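Local coordinates for protein anthranilate-CoA ligase (Stigmatella aurantiaca, PDB 4WV3) that is an AMP-binding enzyme of the ANL superfamily, named anthranilate-CoA ligase, modelled here with 5'-O-[(S)-[(2-aminobenzoyl)oxy](hydroxy)phosphoryl]adenosine bound, at residues A[279-293]-A[305-317]. Residues are numbered along the deposited sequence; the frame is centred on the assembly and turned at random.
Sequences FSQHDLSSLRLCVSA and WKEATGVDIIDGI. With 3UK (5'-O-[(S)-[(2-aminobenzoyl)oxy](hydroxy)phosphoryl]adenosine), chain C.
Strands 289-292 and 313-317 run parallel as the two strands of a beta-alpha-beta crossover, C290, V291 and S292 pairing with I313, I314 and D315 through bonds such as C290 N to D312 O (3.1 Å) and S292 N to I314 O (2.9 Å). G316 N closes the series on S292 O. On one face of the pair C290 CB lies against I313 CG1, and S292 CB against I313 CG2 at 3.6 Å; on the other, L289 reaches I314 CG1 through CD2. Before the strand, F279 turns its ring edge to the face of W305 in an offset edge-to-face pair, planes at 62°, while L284 CD2 touches the same indole at CZ2. W305 has CG anti to its backbone N (chi1 -170°), carrying the indole from the crossover helix toward C290, and C290 SG lies 3.5 Å from W305 NE1, oblique to the ring. V311 CG1, in the loop before the second strand, touches C290 SG at 3.7 Å. Y270 of helix 267-274 adds a further edge-to-face partner to W305. At the far end D315 OD1 accepts from N20 of the bound 3UK at 2.9 Å, and G316 O takes a weaker bond from the same amine. One contact thus combines an aromatic cluster touched by one cysteine sulfur with a polar strand end, where two acceptors, D315 OD1 and, weakly, G316 O, meet the adenine amino group, consistent with a part in placing the base.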
ATOM      1  N   PHE A 279      23.707   7.104  -5.246  1.00 18.77           N
ATOM      2  CA  PHE A 279      22.676   6.129  -5.582  1.00 19.00           C
ATOM      3  C   PHE A 279      23.241   4.930  -6.337  1.00 29.95           C
ATOM      4  O   PHE A 279      22.900   3.784  -6.047  1.00 31.99           O
ATOM      5  CB  PHE A 279      21.567   6.788  -6.407  1.00 17.39           C
ATOM      6  CG  PHE A 279      20.603   5.810  -7.014  1.00 15.15           C
ATOM      7  CD1 PHE A 279      19.586   5.260  -6.255  1.00 17.39           C
ATOM      8  CD2 PHE A 279      20.715   5.439  -8.344  1.00 15.75           C
ATOM      9  CE1 PHE A 279      18.698   4.358  -6.810  1.00 21.55           C
ATOM     10  CE2 PHE A 279      19.832   4.537  -8.904  1.00 14.29           C
ATOM     11  CZ  PHE A 279      18.822   3.997  -8.136  1.00 14.05           C
ATOM     12  N   SER A 280      24.107   5.205  -7.307  1.00 26.76           N
ATOM     13  CA  SER A 280      24.637   4.166  -8.183  1.00 20.97           C
ATOM     14  C   SER A 280      25.684   3.289  -7.499  1.00 27.32           C
ATOM     15  O   SER A 280      26.117   2.280  -8.057  1.00 27.91           O
ATOM     16  CB  SER A 280      25.219   4.788  -9.453  1.00 23.12           C
ATOM     17  OG  SER A 280      26.228   5.731  -9.140  1.00 32.98           O
ATOM     18  N   GLN A 281      26.085   3.670  -6.291  1.00 19.43           N
ATOM     19  CA  GLN A 281      27.106   2.923  -5.562  1.00 25.49           C
ATOM     20  C   GLN A 281      26.578   1.595  -5.020  1.00 27.13           C
ATOM     21  O   GLN A 281      27.351   0.754  -4.562  1.00 32.15           O
ATOM     22  CB  GLN A 281      27.693   3.770  -4.432  1.00 23.31           C
ATOM     23  CG  GLN A 281      28.406   5.025  -4.910  1.00 27.68           C
ATOM     24  CD  GLN A 281      29.605   4.721  -5.789  1.00 28.15           C
ATOM     25  OE1 GLN A 281      30.236   3.671  -5.662  1.00 30.07           O
ATOM     26  NE2 GLN A 281      29.925   5.642  -6.691  1.00 26.35           N
ATOM     27  N   HIS A 282      25.264   1.413  -5.077  1.00 23.23           N
ATOM     28  CA  HIS A 282      24.649   0.165  -4.639  1.00 22.42           C
ATOM     29  C   HIS A 282      24.380  -0.740  -5.836  1.00 25.42           C
ATOM     30  O   HIS A 282      23.947  -0.277  -6.891  1.00 24.32           O
ATOM     31  CB  HIS A 282      23.344   0.442  -3.892  1.00 23.78           C
ATOM     32  CG  HIS A 282      23.478   1.450  -2.794  1.00 25.68           C
ATOM     33  ND1 HIS A 282      23.792   1.101  -1.498  1.00 24.93           N
ATOM     34  CD2 HIS A 282      23.333   2.796  -2.797  1.00 19.14           C
ATOM     35  CE1 HIS A 282      23.838   2.189  -0.750  1.00 29.06           C
ATOM     36  NE2 HIS A 282      23.564   3.231  -1.515  1.00 24.19           N
ATOM     37  N   ASP A 283      24.640  -2.032  -5.669  1.00 21.60           N
ATOM     38  CA  ASP A 283      24.414  -2.997  -6.737  1.00 24.40           C
ATOM     39  C   ASP A 283      22.942  -3.391  -6.819  1.00 23.36           C
ATOM     40  O   ASP A 283      22.418  -4.065  -5.933  1.00 22.64           O
ATOM     41  CB  ASP A 283      25.288  -4.238  -6.537  1.00 19.03           C
ATOM     42  CG  ASP A 283      25.110  -5.259  -7.642  1.00 25.24           C
ATOM     43  OD1 ASP A 283      24.757  -4.861  -8.772  1.00 24.34           O
ATOM     44  OD2 ASP A 283      25.326  -6.461  -7.381  1.00 44.08           O
ATOM     45  N   LEU A 284      22.284  -2.962  -7.892  1.00 23.31           N
ATOM     46  CA  LEU A 284      20.865  -3.238  -8.096  1.00 21.35           C
ATOM     47  C   LEU A 284      20.651  -4.137  -9.310  1.00 26.19           C
ATOM     48  O   LEU A 284      19.589  -4.114  -9.931  1.00 28.00           O
ATOM     49  CB  LEU A 284      20.091  -1.930  -8.282  1.00 18.14           C
ATOM     50  CG  LEU A 284      19.579  -1.177  -7.050  1.00 23.77           C
ATOM     51  CD1 LEU A 284      20.708  -0.776  -6.114  1.00 18.82           C
ATOM     52  CD2 LEU A 284      18.789   0.047  -7.483  1.00 23.08           C
ATOM     53  N   SER A 285      21.662  -4.935  -9.640  1.00 21.08           N
ATOM     54  CA  SER A 285      21.639  -5.743 -10.856  1.00 27.17           C
ATOM     55  C   SER A 285      20.677  -6.931 -10.796  1.00 26.49           C
ATOM     56  O   SER A 285      20.238  -7.431 -11.831  1.00 28.14           O
ATOM     57  CB  SER A 285      23.049  -6.230 -11.202  1.00 21.23           C
ATOM     58  OG  SER A 285      23.578  -7.044 -10.172  1.00 31.26           O
ATOM     59  N   SER A 286      20.354  -7.384  -9.589  1.00 23.05           N
ATOM     60  CA  SER A 286      19.453  -8.519  -9.423  1.00 25.17           C
ATOM     61  C   SER A 286      18.028  -8.160  -9.840  1.00 25.00           C
ATOM     62  O   SER A 286      17.241  -9.029 -10.223  1.00 29.06           O
ATOM     63  CB  SER A 286      19.481  -9.024  -7.979  1.00 25.20           C
ATOM     64  OG  SER A 286      19.104  -8.004  -7.073  1.00 21.49           O
ATOM     65  N   LEU A 287      17.707  -6.871  -9.771  1.00 23.34           N
ATOM     66  CA  LEU A 287      16.395  -6.372 -10.163  1.00 22.70           C
ATOM     67  C   LEU A 287      16.131  -6.593 -11.648  1.00 20.62           C
ATOM     68  O   LEU A 287      16.965  -6.262 -12.490  1.00 20.85           O
ATOM     69  CB  LEU A 287      16.282  -4.881  -9.834  1.00 20.08           C
ATOM     70  CG  LEU A 287      15.437  -4.471  -8.627  1.00 24.84           C
ATOM     71  CD1 LEU A 287      15.627  -5.432  -7.467  1.00 17.84           C
ATOM     72  CD2 LEU A 287      15.787  -3.052  -8.203  1.00 16.50           C
ATOM     73  N   ARG A 288      14.972  -7.163 -11.964  1.00 18.72           N
ATOM     74  CA  ARG A 288      14.551  -7.299 -13.353  1.00 15.18           C
ATOM     75  C   ARG A 288      13.318  -6.438 -13.596  1.00 13.08           C
ATOM     76  O   ARG A 288      13.042  -6.032 -14.724  1.00 13.64           O
ATOM     77  CB  ARG A 288      14.270  -8.764 -13.710  1.00 10.43           C
ATOM     78  CG  ARG A 288      12.996  -9.338 -13.109  1.00 11.86           C
ATOM     79  CD  ARG A 288      12.798 -10.788 -13.534  1.00 12.18           C
ATOM     80  NE  ARG A 288      11.544 -11.352 -13.040  1.00 10.07           N
ATOM     81  CZ  ARG A 288      10.410 -11.375 -13.735  1.00 15.50           C
ATOM     82  NH1 ARG A 288      10.368 -10.864 -14.957  1.00 15.63           N
ATOM     83  NH2 ARG A 288       9.316 -11.910 -13.208  1.00 14.07           N
ATOM     84  N   LEU A 289      12.589  -6.156 -12.521  1.00 15.34           N
ATOM     85  CA  LEU A 289      11.398  -5.319 -12.588  1.00 13.27           C
ATOM     86  C   LEU A 289      11.189  -4.555 -11.287  1.00 16.61           C
ATOM     87  O   LEU A 289      11.547  -5.029 -10.208  1.00 16.63           O
ATOM     88  CB  LEU A 289      10.158  -6.163 -12.885  1.00 15.43           C
ATOM     89  CG  LEU A 289       9.863  -6.502 -14.346  1.00 21.60           C
ATOM     90  CD1 LEU A 289       8.602  -7.345 -14.450  1.00 20.39           C
ATOM     91  CD2 LEU A 289       9.732  -5.231 -15.171  1.00 17.18           C
ATOM     92  N   CYS A 290      10.607  -3.367 -11.400  1.00 17.98           N
ATOM     93  CA  CYS A 290      10.228  -2.584 -10.232  1.00 14.11           C
ATOM     94  C   CYS A 290       8.751  -2.224 -10.314  1.00 12.73           C
ATOM     95  O   CYS A 290       8.192  -2.107 -11.404  1.00 12.20           O
ATOM     96  CB  CYS A 290      11.079  -1.319 -10.124  1.00 16.97           C
ATOM     97  SG  CYS A 290      12.810  -1.621  -9.693  1.00 27.75           S
ATOM     98  N   VAL A 291       8.120  -2.061  -9.156  1.00 12.43           N
ATOM     99  CA  VAL A 291       6.699  -1.740  -9.095  1.00 11.58           C
ATOM    100  C   VAL A 291       6.467  -0.491  -8.251  1.00 13.20           C
ATOM    101  O   VAL A 291       7.067  -0.332  -7.187  1.00 10.21           O
ATOM    102  CB  VAL A 291       5.884  -2.914  -8.510  1.00 13.25           C
ATOM    103  CG1 VAL A 291       4.398  -2.586  -8.493  1.00 10.48           C
ATOM    104  CG2 VAL A 291       6.140  -4.187  -9.301  1.00 11.29           C
ATOM    105  N   SER A 292       5.600   0.395  -8.733  1.00 17.04           N
ATOM    106  CA  SER A 292       5.253   1.612  -8.006  1.00 12.47           C
ATOM    107  C   SER A 292       3.743   1.738  -7.834  1.00 13.44           C
ATOM    108  O   SER A 292       2.979   1.410  -8.742  1.00 16.21           O
ATOM    109  CB  SER A 292       5.797   2.844  -8.730  1.00 14.70           C
ATOM    110  OG  SER A 292       5.432   4.034  -8.055  1.00 14.82           O
ATOM    111  N   ALA A 293       3.321   2.214  -6.667  1.00 14.64           N
ATOM    112  CA  ALA A 293       1.901   2.409  -6.388  1.00 15.73           C
ATOM    113  C   ALA A 293       1.765   3.251  -5.122  1.00 15.87           C
ATOM    114  O   ALA A 293       2.764   3.679  -4.548  1.00 21.79           O
ATOM    115  CB  ALA A 293       1.254   1.099  -5.967  1.00 14.14           C
ATOM    116  N   TRP A 305      14.747   6.741 -13.150  1.00 18.80           N
ATOM    117  CA  TRP A 305      15.059   5.418 -12.630  1.00 17.58           C
ATOM    118  C   TRP A 305      15.512   4.503 -13.764  1.00 21.24           C
ATOM    119  O   TRP A 305      16.410   3.680 -13.591  1.00 22.46           O
ATOM    120  CB  TRP A 305      13.839   4.824 -11.924  1.00 19.57           C
ATOM    121  CG  TRP A 305      14.133   3.571 -11.159  1.00 17.76           C
ATOM    122  CD1 TRP A 305      14.003   2.288 -11.602  1.00 16.72           C
ATOM    123  CD2 TRP A 305      14.609   3.482  -9.809  1.00 16.30           C
ATOM    124  NE1 TRP A 305      14.366   1.405 -10.614  1.00 17.71           N
ATOM    125  CE2 TRP A 305      14.743   2.113  -9.503  1.00 14.88           C
ATOM    126  CE3 TRP A 305      14.935   4.427  -8.831  1.00 15.77           C
ATOM    127  CZ2 TRP A 305      15.190   1.666  -8.262  1.00 18.09           C
ATOM    128  CZ3 TRP A 305      15.376   3.981  -7.599  1.00 10.97           C
ATOM    129  CH2 TRP A 305      15.501   2.614  -7.325  1.00 12.73           C
ATOM    130  N   LYS A 306      14.889   4.664 -14.927  1.00 18.30           N
ATOM    131  CA  LYS A 306      15.208   3.854 -16.098  1.00 17.38           C
ATOM    132  C   LYS A 306      16.605   4.163 -16.627  1.00 28.16           C
ATOM    133  O   LYS A 306      17.294   3.282 -17.136  1.00 28.99           O
ATOM    134  CB  LYS A 306      14.172   4.084 -17.200  1.00 15.56           C
ATOM    135  CG  LYS A 306      14.421   3.297 -18.476  1.00 18.92           C
ATOM    136  CD  LYS A 306      14.374   1.802 -18.220  1.00 22.93           C
ATOM    137  CE  LYS A 306      14.569   1.014 -19.503  1.00 21.59           C
ATOM    138  NZ  LYS A 306      14.508  -0.455 -19.264  1.00 21.96           N
ATOM    139  N   GLU A 307      16.995   5.402 -16.477  1.00 28.31           N
ATOM    140  CA  GLU A 307      18.229   5.906 -16.960  1.00 31.14           C
ATOM    141  C   GLU A 307      19.380   5.619 -16.000  1.00 29.27           C
ATOM    142  O   GLU A 307      20.492   5.586 -16.395  1.00 26.48           O
ATOM    143  CB  GLU A 307      18.066   7.386 -17.360  1.00 26.75           C
ATOM    144  CG  GLU A 307      17.749   7.560 -18.839  1.00 32.93           C
ATOM    145  CD  GLU A 307      16.713   8.629 -19.222  1.00 38.11           C
ATOM    146  OE1 GLU A 307      16.813   9.773 -18.840  1.00 48.04           O
ATOM    147  OE2 GLU A 307      15.818   8.321 -19.981  1.00 29.91           O
ATOM    148  N   ALA A 308      19.071   5.352 -14.751  1.00 24.91           N
ATOM    149  CA  ALA A 308      20.057   5.104 -13.704  1.00 26.15           C
ATOM    150  C   ALA A 308      20.194   3.620 -13.393  1.00 30.90           C
ATOM    151  O   ALA A 308      21.218   3.179 -12.870  1.00 31.34           O
ATOM    152  CB  ALA A 308      19.699   5.876 -12.444  1.00 15.88           C
ATOM    153  N   THR A 309      19.161   2.849 -13.717  1.00 27.31           N
ATOM    154  CA  THR A 309      19.142   1.435 -13.370  1.00 21.43           C
ATOM    155  C   THR A 309      18.997   0.554 -14.608  1.00 25.87           C
ATOM    156  O   THR A 309      19.540  -0.551 -14.661  1.00 18.74           O
ATOM    157  CB  THR A 309      17.998   1.123 -12.383  1.00 20.81           C
ATOM    158  OG1 THR A 309      17.910   2.166 -11.404  1.00 31.01           O
ATOM    159  CG2 THR A 309      18.241  -0.203 -11.683  1.00 35.66           C
ATOM    160  N   GLY A 310      18.270   1.051 -15.602  1.00 20.25           N
ATOM    161  CA  GLY A 310      17.980   0.275 -16.794  1.00 21.69           C
ATOM    162  C   GLY A 310      16.740  -0.572 -16.589  1.00 23.15           C
ATOM    163  O   GLY A 310      16.279  -1.256 -17.504  1.00 19.64           O
ATOM    164  N   VAL A 311      16.199  -0.517 -15.377  1.00 20.63           N
ATOM    165  CA  VAL A 311      15.040  -1.319 -15.006  1.00 17.52           C
ATOM    166  C   VAL A 311      13.739  -0.537 -15.156  1.00 18.20           C
ATOM    167  O   VAL A 311      13.615   0.584 -14.664  1.00 20.00           O
ATOM    168  CB  VAL A 311      15.161  -1.832 -13.557  1.00 14.39           C
ATOM    169  CG1 VAL A 311      13.879  -2.522 -13.123  1.00 18.26           C
ATOM    170  CG2 VAL A 311      16.346  -2.773 -13.428  1.00 15.39           C
ATOM    171  N   ASP A 312      12.774  -1.137 -15.845  1.00 15.48           N
ATOM    172  CA  ASP A 312      11.452  -0.545 -15.990  1.00 17.63           C
ATOM    173  C   ASP A 312      10.697  -0.590 -14.669  1.00 16.00           C
ATOM    174  O   ASP A 312      10.812  -1.556 -13.914  1.00 18.22           O
ATOM    175  CB  ASP A 312      10.644  -1.293 -17.052  1.00 19.02           C
ATOM    176  CG  ASP A 312      11.230  -1.153 -18.441  1.00 19.13           C
ATOM    177  OD1 ASP A 312      11.267  -2.163 -19.173  1.00 31.90           O
ATOM    178  OD2 ASP A 312      11.644  -0.033 -18.805  1.00 25.32           O
ATOM    179  N   ILE A 313       9.924   0.454 -14.392  1.00 15.97           N
ATOM    180  CA  ILE A 313       9.052   0.459 -13.225  1.00 18.00           C
ATOM    181  C   ILE A 313       7.604   0.246 -13.645  1.00 17.86           C
ATOM    182  O   ILE A 313       7.089   0.956 -14.510  1.00 14.97           O
ATOM    183  CB  ILE A 313       9.147   1.775 -12.435  1.00 16.53           C
ATOM    184  CG1 ILE A 313      10.558   1.970 -11.879  1.00 14.49           C
ATOM    185  CG2 ILE A 313       8.140   1.782 -11.299  1.00 13.02           C
ATOM    186  CD1 ILE A 313      10.687   3.178 -10.977  1.00 12.01           C
ATOM    187  N   ILE A 314       6.949  -0.738 -13.038  1.00 21.65           N
ATOM    188  CA  ILE A 314       5.549  -1.009 -13.334  1.00 19.29           C
ATOM    189  C   ILE A 314       4.644  -0.236 -12.380  1.00 18.13           C
ATOM    190  O   ILE A 314       4.529  -0.581 -11.204  1.00 13.28           O
ATOM    191  CB  ILE A 314       5.229  -2.513 -13.237  1.00 17.63           C
ATOM    192  CG1 ILE A 314       6.147  -3.312 -14.166  1.00 17.24           C
ATOM    193  CG2 ILE A 314       3.766  -2.770 -13.569  1.00  8.90           C
ATOM    194  CD1 ILE A 314       6.049  -2.904 -15.621  1.00 15.39           C
ATOM    195  N   ASP A 315       4.013   0.816 -12.892  1.00 22.63           N
ATOM    196  CA  ASP A 315       3.074   1.604 -12.103  1.00 13.82           C
ATOM    197  C   ASP A 315       1.656   1.071 -12.262  1.00 17.24           C
ATOM    198  O   ASP A 315       1.180   0.868 -13.379  1.00 17.39           O
ATOM    199  CB  ASP A 315       3.125   3.078 -12.513  1.00 17.72           C
ATOM    200  CG  ASP A 315       2.166   3.943 -11.709  1.00 22.29           C
ATOM    201  OD1 ASP A 315       1.931   3.630 -10.522  1.00 17.01           O
ATOM    202  OD2 ASP A 315       1.648   4.935 -12.264  1.00 22.06           O
ATOM    203  N   GLY A 316       0.986   0.846 -11.137  1.00 15.24           N
ATOM    204  CA  GLY A 316      -0.380   0.362 -11.145  1.00 12.29           C
ATOM    205  C   GLY A 316      -1.152   0.843  -9.932  1.00 16.44           C
ATOM    206  O   GLY A 316      -0.610   0.904  -8.828  1.00 15.12           O
ATOM    207  N   ILE A 317      -2.418   1.194 -10.133  1.00 13.52           N
ATOM    208  CA  ILE A 317      -3.247   1.670  -9.032  1.00 14.35           C
ATOM    209  C   ILE A 317      -4.036   0.542  -8.372  1.00 14.66           C
ATOM    210  O   ILE A 317      -4.699  -0.253  -9.042  1.00 13.19           O
ATOM    211  CB  ILE A 317      -4.206   2.808  -9.463  1.00 16.47           C
ATOM    212  CG1 ILE A 317      -5.140   3.184  -8.310  1.00 13.12           C
ATOM    213  CG2 ILE A 317      -5.010   2.410 -10.687  1.00 13.17           C
ATOM    214  CD1 ILE A 317      -6.169   4.233  -8.669  1.00 17.53           C
TER
HETATM  215  C10 3UK C 601      -4.297   5.927  -4.645  1.00 15.41           C
HETATM  216  C15 3UK C 601      -2.892   5.546  -6.668  1.00 14.30           C
HETATM  217  C17 3UK C 601      -2.408   6.759  -8.632  1.00 16.80           C
HETATM  218  C21 3UK C 601      -5.677   5.927  -5.242  1.00 16.10           C
HETATM  219  C26 3UK C 601      -2.764   0.259  -2.875  1.00 15.05           C
HETATM  220  C28 3UK C 601      -1.537  -0.703  -4.718  1.00 16.55           C
HETATM  221  O01 3UK C 601      -2.584   2.474  -1.931  1.00 18.22           O
HETATM  222  C02 3UK C 601      -3.295   1.505  -2.074  1.00 17.11           C
HETATM  223  O03 3UK C 601      -4.427   1.326  -1.232  1.00 21.84           O
HETATM  224  P04 3UK C 601      -4.940   2.495  -0.283  1.00 17.89           P
HETATM  225  O05 3UK C 601      -6.163   1.974   0.535  1.00 26.99           O
HETATM  226  O06 3UK C 601      -5.410   3.786  -1.113  1.00 11.48           O
HETATM  227  C07 3UK C 601      -5.841   3.636  -2.475  1.00 10.92           C
HETATM  228  C08 3UK C 601      -5.778   4.983  -3.136  1.00  9.51           C
HETATM  229  O09 3UK C 601      -4.399   5.361  -3.344  1.00 16.06           O
HETATM  230  N11 3UK C 601      -3.402   5.154  -5.443  1.00 15.39           N
HETATM  231  C12 3UK C 601      -2.904   3.923  -5.122  1.00 14.80           C
HETATM  232  N13 3UK C 601      -2.082   3.519  -6.130  1.00 14.71           N
HETATM  233  C14 3UK C 601      -2.058   4.507  -7.101  1.00 14.12           C
HETATM  234  N16 3UK C 601      -3.051   6.651  -7.441  1.00 13.53           N
HETATM  235  N18 3UK C 601      -1.604   5.813  -9.098  1.00 19.80           N
HETATM  236  C19 3UK C 601      -1.394   4.690  -8.393  1.00 16.53           C
HETATM  237  N20 3UK C 601      -0.532   3.682  -8.900  1.00 15.28           N
HETATM  238  O22 3UK C 601      -6.272   7.199  -5.069  1.00 13.20           O
HETATM  239  C23 3UK C 601      -6.401   4.929  -4.471  1.00 11.91           C
HETATM  240  O24 3UK C 601      -7.795   5.288  -4.387  1.00 18.26           O
HETATM  241  O25 3UK C 601      -3.839   2.878   0.692  1.00 14.46           O
HETATM  242  C27 3UK C 601      -2.005   0.429  -4.007  1.00 15.38           C
HETATM  243  C29 3UK C 601      -1.857  -2.027  -4.262  1.00 15.17           C
HETATM  244  C30 3UK C 601      -2.620  -2.197  -3.131  1.00 15.68           C
HETATM  245  C31 3UK C 601      -3.085  -1.066  -2.417  1.00 16.48           C
HETATM  246  N32 3UK C 601      -3.896  -1.246  -1.213  1.00 18.68           N
HETATM  247  O   HOH W   1       2.857   4.770  -8.579  1.00 12.04           O